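Local coordinates for protein glycerol kinase, putative (Plasmodium falciparum, PDB 2W40) that probably phosphorylates glycerol with ATP to give sn-glycerol 3-phosphate, the step by which glycerol enters metabolism, at residues C[264-269]-C[390-395]; C[422-427]-C[435-440]. One frame throughout, in Å; residues are numbered along the deposited sequence.

How the contacts relate
Both contacts are buried and lie in the C-terminal FGGY domain, packing helices against one mixed sheet. Contact 1 sets helix 377-403 against strand 264-268, nearer the centre of the chain; contact 2 sets helix 421-431 against strand 435-438, with strand 411-414 between the two strands. Each is mainly apolar across its segments, contact 1 through a leucine fork that meets a thiol and a tyrosine, contact 2 through a methionine methyl on branched aliphatic chains. They join where Tyr268 OH is hydrogen-bonded to Asn427 OD1 at 2.8 Å, while Tyr268 CE1 packs 3.7 Å from Phe423 CE2. The two helices also touch each other between Phe390 and Phe426.

Contact 1: residues C[264-269]-C[390-395]; sequences AKCTYG and FQLNEI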
loop_
_atom_site.group_PDB
_atom_site.type_symbol
_atom_site.label_atom_id
_atom_site.label_comp_id
_atom_site.label_asym_id
_atom_site.label_seq_id
_atom_site.Cartn_x
_atom_site.Cartn_y
_atom_site.Cartn_z
ATOM N N ALA C 264 -14.172 -9.376 30.857
ATOM C CA ALA C 264 -13.950 -8.749 29.518
ATOM C C ALA C 264 -13.833 -9.745 28.394
ATOM O O ALA C 264 -13.244 -10.807 28.563
ATOM C CB ALA C 264 -12.769 -7.903 29.494
ATOM N N LYS C 265 -14.374 -9.383 27.223
ATOM C CA LYS C 265 -14.211 -10.201 26.010
ATOM C C LYS C 265 -13.766 -9.295 24.867
ATOM O O LYS C 265 -13.994 -8.092 24.865
ATOM C CB LYS C 265 -15.446 -10.936 25.665
ATOM C CG LYS C 265 -16.641 -10.013 25.211
ATOM C CD LYS C 265 -16.660 -9.870 23.649
ATOM C CE LYS C 265 -17.711 -8.887 23.159
ATOM N NZ LYS C 265 -17.372 -8.448 21.811
ATOM N N CYS C 266 -13.227 -9.921 23.860
ATOM C CA CYS C 266 -12.857 -9.271 22.614
ATOM C C CYS C 266 -13.261 -10.155 21.448
ATOM O O CYS C 266 -12.885 -11.323 21.399
ATOM C CB CYS C 266 -11.388 -8.971 22.614
ATOM S SG CYS C 266 -10.894 -8.032 21.174
ATOM N N THR C 267 -14.096 -9.621 20.539
ATOM C CA THR C 267 -14.520 -10.281 19.357
ATOM C C THR C 267 -13.771 -9.741 18.156
ATOM O O THR C 267 -13.713 -8.521 17.967
ATOM C CB THR C 267 -16.077 -10.106 19.139
ATOM O OG1 THR C 267 -16.839 -10.627 20.285
ATOM C CG2 THR C 267 -16.529 -10.801 17.879
ATOM N N TYR C 268 -13.251 -10.669 17.341
ATOM C CA TYR C 268 -12.561 -10.390 16.132
ATOM C C TYR C 268 -13.494 -10.782 14.980
ATOM O O TYR C 268 -13.824 -11.963 14.758
ATOM C CB TYR C 268 -11.247 -11.207 16.010
ATOM C CG TYR C 268 -10.212 -10.860 17.068
ATOM C CD1 TYR C 268 -9.114 -10.113 16.775
ATOM C CD2 TYR C 268 -10.251 -11.402 18.325
ATOM C CE1 TYR C 268 -8.164 -9.827 17.692
ATOM C CE2 TYR C 268 -9.250 -11.059 19.304
ATOM C CZ TYR C 268 -8.219 -10.328 18.972
ATOM O OH TYR C 268 -7.238 -10.096 19.960
ATOM N N GLY C 269 -13.878 -9.793 14.216
ATOM C CA GLY C 269 -14.784 -9.946 13.106
ATOM C C GLY C 269 -14.480 -8.894 12.021
ATOM O O GLY C 269 -13.341 -8.529 11.818
ATOM N N PHE C 390 -1.865 -3.750 17.536
ATOM C CA PHE C 390 -1.472 -2.449 18.082
ATOM C C PHE C 390 -2.636 -1.563 18.519
ATOM O O PHE C 390 -2.544 -0.873 19.534
ATOM C CB PHE C 390 -0.603 -1.723 17.059
ATOM C CG PHE C 390 0.792 -2.289 16.919
ATOM C CD1 PHE C 390 1.693 -2.358 18.013
ATOM C CD2 PHE C 390 1.216 -2.783 15.688
ATOM C CE1 PHE C 390 2.992 -2.883 17.819
ATOM C CE2 PHE C 390 2.485 -3.284 15.525
ATOM C CZ PHE C 390 3.344 -3.374 16.609
ATOM N N GLN C 391 -3.704 -1.581 17.727
ATOM C CA GLN C 391 -4.889 -0.824 18.117
ATOM C C GLN C 391 -5.549 -1.398 19.410
ATOM O O GLN C 391 -5.995 -0.641 20.307
ATOM C CB GLN C 391 -5.891 -0.835 16.937
ATOM C CG GLN C 391 -5.529 0.132 15.783
ATOM C CD GLN C 391 -6.545 0.019 14.707
ATOM O OE1 GLN C 391 -7.493 0.766 14.684
ATOM N NE2 GLN C 391 -6.387 -0.991 13.819
ATOM N N LEU C 392 -5.598 -2.731 19.479
ATOM C CA LEU C 392 -6.170 -3.377 20.635
ATOM C C LEU C 392 -5.383 -3.025 21.888
ATOM O O LEU C 392 -5.937 -2.806 22.953
ATOM C CB LEU C 392 -6.259 -4.873 20.355
ATOM C CG LEU C 392 -7.059 -5.591 21.443
ATOM C CD1 LEU C 392 -8.528 -5.095 21.609
ATOM C CD2 LEU C 392 -6.953 -7.107 21.250
ATOM N N ASN C 393 -4.053 -2.951 21.767
ATOM C CA ASN C 393 -3.205 -2.588 22.895
ATOM C C ASN C 393 -3.523 -1.202 23.442
ATOM O O ASN C 393 -3.591 -0.980 24.650
ATOM C CB ASN C 393 -1.765 -2.640 22.457
ATOM C CG ASN C 393 -0.826 -2.300 23.587
ATOM O OD1 ASN C 393 -0.957 -2.829 24.704
ATOM N ND2 ASN C 393 0.211 -1.466 23.282
ATOM N N GLU C 394 -3.764 -0.280 22.507
ATOM C CA GLU C 394 -4.203 1.057 22.931
ATOM C C GLU C 394 -5.538 1.071 23.738
ATOM O O GLU C 394 -5.692 1.768 24.756
ATOM C CB GLU C 394 -4.285 2.042 21.744
ATOM C CG GLU C 394 -2.959 2.213 21.082
ATOM C CD GLU C 394 -2.893 3.381 20.087
ATOM O OE1 GLU C 394 -3.874 4.162 19.938
ATOM O OE2 GLU C 394 -1.789 3.530 19.438
ATOM N N ILE C 395 -6.483 0.303 23.273
ATOM C CA ILE C 395 -7.732 0.036 23.942
ATOM C C ILE C 395 -7.508 -0.552 25.322
ATOM O O ILE C 395 -8.130 -0.088 26.295
ATOM C CB ILE C 395 -8.693 -0.814 23.073
ATOM C CG1 ILE C 395 -9.245 0.055 21.916
ATOM C CG2 ILE C 395 -9.870 -1.392 23.872
ATOM C CD1 ILE C 395 -9.959 -0.736 20.785
#
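The Tyr268 ring meets Leu392 obliquely, so the leucine methyl lies neither squarely over a face nor at an edge. The two side chains cross at about a right angle, and the contact is made at the hydroxyl end of the ring: Leu392 CD2 is 3.3 Å from Tyr268 OH and 4.1 Å from Tyr268 CZ. Beside the methyl, this buried hydroxyl has Asn427 of helix 421-431 as its polar partner. The second anchor is Cys266, two residues back along strand 264-268. Its sulfur sits before the fork of the leucine, with Cys266 SG 3.8 Å from Leu392 CD1 and 4.0 Å from Leu392 CD2. Extension of the cysteine, SG anti to the backbone N (chi1 -175°), carries the thiol out from the strand. Leu392 likewise has CG trans to its own N (chi1 -171°), and the fork reaches across to the strand, one methyl serving the sulfur and the other shared between sulfur and phenol. Leu392 also touches Leu274 on the adjoining strand 272-279 and Asn427. Lys265 and Thr267, which alternate with these residues, turn to the other face of the strand and helix 248-255; there Lys265 NZ donates to Thr267 OG1 at 2.7 Å, and Thr267 has a second bond to Asp414. In this actin-like ATPase fold the strand is thus largely apolar toward helix 377-403, with the Lys265-Thr267-Asp414 bonds on the other side. The Tyr268 side chain comes to about 6 Å from Gly416, a residue seen to bind ADP in a crystal structure of this protein, though no ADP is bound to this chain. Between these two segments the attraction is mostly dispersion, through Leu392 alone on the helix side, whereas Asn427 helps to fix where the phenol ends.

Contact 2: residues C[422-427]-C[435-440]; sequences PFMQFN and IEVSKY
This is a buried, mainly aliphatic helix-on-sheet contact, in which Met424 and Asn427 of helix 421-431 pack on Ile435 and Val437 of strand 435-438. The axes of the two short segments run at 144° to each other, and their closest approach is 10.1 Å. Met424 reaches the strand with its terminal methyl: CE is 3.7 Å from Ile435 CG2 and 4.0 Å from Ile435 CD1, so it rests on both ends of the branched side chain. Bends at chi2 and chi3 fold the methionine back, and its chain crosses that of Ile435 almost perpendicularly. Val437, the next residue on the same side of the strand, adds a looser touch, its CG2 lying 4.4 Å from Met424 CE. Helix and strand are the second and third elements of a beta-alpha-beta unit, in which strand 411-414 leads into helix 421-431 and then into strand 435-438, parallel to the first. Cys413 of the first strand meets both Met424 and Ile435, while Phe476 of strand 472-476 borders Met424 on the sheet. Three residues, about one turn, further along the helix, Asn427 contributes aliphatic carbon, with CB 4.0 Å from Ile435 CD1. Its amide is held apart from the strand: ND2 donates to Phe423 O at 2.9 Å with a nearly straight N-H...O angle of 167°, the donor standing above the carbonyl plane. The same carbonyl accepts the helical bond from Asn427 N. ND2 also lies 3.2 Å above the Phe423 ring, over its centre, and OD1 faces Tyr268 of strand 264-268.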
loop_
_atom_site.group_PDB
_atom_site.type_symbol
_atom_site.label_atom_id
_atom_site.label_comp_id
_atom_site.label_asym_id
_atom_site.label_seq_id
_atom_site.Cartn_x
_atom_site.Cartn_y
_atom_site.Cartn_z
ATOM N N PRO C 422 -0.377 -17.799 15.140
ATOM C CA PRO C 422 0.583 -16.677 15.181
ATOM C C PRO C 422 -0.048 -15.313 15.367
ATOM O O PRO C 422 0.497 -14.479 16.048
ATOM C CB PRO C 422 1.332 -16.744 13.861
ATOM C CG PRO C 422 0.561 -17.674 13.031
ATOM C CD PRO C 422 -0.246 -18.608 13.896
ATOM N N PHE C 423 -1.218 -15.130 14.825
ATOM C CA PHE C 423 -1.929 -13.860 15.097
ATOM C C PHE C 423 -2.292 -13.690 16.553
ATOM O O PHE C 423 -1.969 -12.633 17.191
ATOM C CB PHE C 423 -3.220 -13.827 14.235
ATOM C CG PHE C 423 -4.042 -12.593 14.419
ATOM C CD1 PHE C 423 -3.569 -11.334 14.100
ATOM C CD2 PHE C 423 -5.309 -12.680 14.988
ATOM C CE1 PHE C 423 -4.370 -10.143 14.277
ATOM C CE2 PHE C 423 -6.061 -11.515 15.182
ATOM C CZ PHE C 423 -5.615 -10.257 14.786
ATOM N N MET C 424 -2.909 -14.718 17.158
ATOM C CA MET C 424 -3.285 -14.619 18.570
ATOM C C MET C 424 -2.042 -14.480 19.461
ATOM O O MET C 424 -2.043 -13.753 20.476
ATOM C CB MET C 424 -4.131 -15.826 18.922
ATOM C CG MET C 424 -5.531 -15.835 18.312
ATOM S SD MET C 424 -6.372 -14.123 18.368
ATOM C CE MET C 424 -6.674 -14.181 20.035
ATOM N N GLN C 425 -0.936 -15.150 19.092
ATOM C CA GLN C 425 0.296 -15.029 19.877
ATOM C C GLN C 425 0.825 -13.570 19.826
ATOM O O GLN C 425 1.203 -13.018 20.824
ATOM C CB GLN C 425 1.328 -16.027 19.387
ATOM C CG GLN C 425 2.572 -16.000 20.284
ATOM C CD GLN C 425 2.288 -16.387 21.743
ATOM O OE1 GLN C 425 1.908 -17.522 21.990
ATOM N NE2 GLN C 425 2.502 -15.497 22.642
ATOM N N PHE C 426 0.777 -12.988 18.628
ATOM C CA PHE C 426 1.208 -11.578 18.452
ATOM C C PHE C 426 0.318 -10.640 19.270
ATOM O O PHE C 426 0.813 -9.721 19.900
ATOM C CB PHE C 426 1.190 -11.184 16.990
ATOM C CG PHE C 426 1.798 -9.872 16.732
ATOM C CD1 PHE C 426 3.160 -9.715 16.641
ATOM C CD2 PHE C 426 1.040 -8.716 16.606
ATOM C CE1 PHE C 426 3.742 -8.522 16.404
ATOM C CE2 PHE C 426 1.659 -7.504 16.394
ATOM C CZ PHE C 426 2.992 -7.423 16.276
ATOM N N ASN C 427 -0.995 -10.884 19.249
ATOM C CA ASN C 427 -1.903 -10.083 20.092
ATOM C C ASN C 427 -1.545 -10.182 21.561
ATOM O O ASN C 427 -1.408 -9.210 22.277
ATOM C CB ASN C 427 -3.393 -10.520 19.889
ATOM C CG ASN C 427 -4.041 -9.859 18.679
ATOM O OD1 ASN C 427 -4.891 -8.974 18.845
ATOM N ND2 ASN C 427 -3.643 -10.261 17.474
ATOM N N ILE C 435 -4.767 -14.510 26.950
ATOM C CA ILE C 435 -5.946 -14.626 26.063
ATOM C C ILE C 435 -6.492 -16.090 26.136
ATOM O O ILE C 435 -5.723 -17.029 25.991
ATOM C CB ILE C 435 -5.617 -14.222 24.621
ATOM C CG1 ILE C 435 -5.388 -12.704 24.505
ATOM C CG2 ILE C 435 -6.712 -14.751 23.645
ATOM C CD1 ILE C 435 -4.949 -12.319 23.119
ATOM N N GLU C 436 -7.764 -16.215 26.476
ATOM C CA GLU C 436 -8.490 -17.509 26.406
ATOM C C GLU C 436 -9.463 -17.476 25.280
ATOM O O GLU C 436 -10.358 -16.555 25.265
ATOM C CB GLU C 436 -9.263 -17.800 27.696
ATOM N N VAL C 437 -9.320 -18.425 24.330
ATOM C CA VAL C 437 -10.143 -18.510 23.180
ATOM C C VAL C 437 -11.362 -19.383 23.449
ATOM O O VAL C 437 -11.217 -20.527 23.907
ATOM C CB VAL C 437 -9.313 -18.911 21.918
ATOM C CG1 VAL C 437 -10.237 -19.107 20.703
ATOM C CG2 VAL C 437 -8.098 -17.953 21.746
ATOM N N SER C 438 -12.550 -18.898 23.117
ATOM C CA SER C 438 -13.733 -19.662 23.264
ATOM C C SER C 438 -13.740 -20.912 22.391
ATOM O O SER C 438 -13.279 -20.894 21.281
ATOM C CB SER C 438 -14.973 -18.773 22.940
ATOM O OG SER C 438 -16.153 -19.541 23.271
ATOM N N LYS C 439 -14.339 -21.981 22.907
ATOM C CA LYS C 439 -14.608 -23.217 22.128
ATOM C C LYS C 439 -15.582 -22.960 20.884
ATOM O O LYS C 439 -15.334 -23.348 19.726
ATOM C CB LYS C 439 -15.241 -24.227 23.118
ATOM C CG LYS C 439 -15.273 -25.641 22.570
ATOM C CD LYS C 439 -15.288 -26.726 23.690
ATOM C CE LYS C 439 -15.979 -28.040 23.184
ATOM N NZ LYS C 439 -16.713 -28.844 24.250
ATOM N N TYR C 440 -16.670 -22.274 21.171
ATOM C CA TYR C 440 -17.640 -21.801 20.165
ATOM C C TYR C 440 -17.006 -20.659 19.345
ATOM O O TYR C 440 -16.672 -19.750 19.977
ATOM C CB TYR C 440 -18.781 -21.204 21.012
ATOM C CG TYR C 440 -19.472 -22.103 22.074
ATOM C CD1 TYR C 440 -20.544 -22.971 21.678
ATOM C CD2 TYR C 440 -19.145 -22.051 23.445
ATOM C CE1 TYR C 440 -21.263 -23.806 22.618
ATOM C CE2 TYR C 440 -19.802 -22.924 24.401
ATOM C CZ TYR C 440 -20.887 -23.773 23.974
ATOM O OH TYR C 440 -21.617 -24.615 24.797
#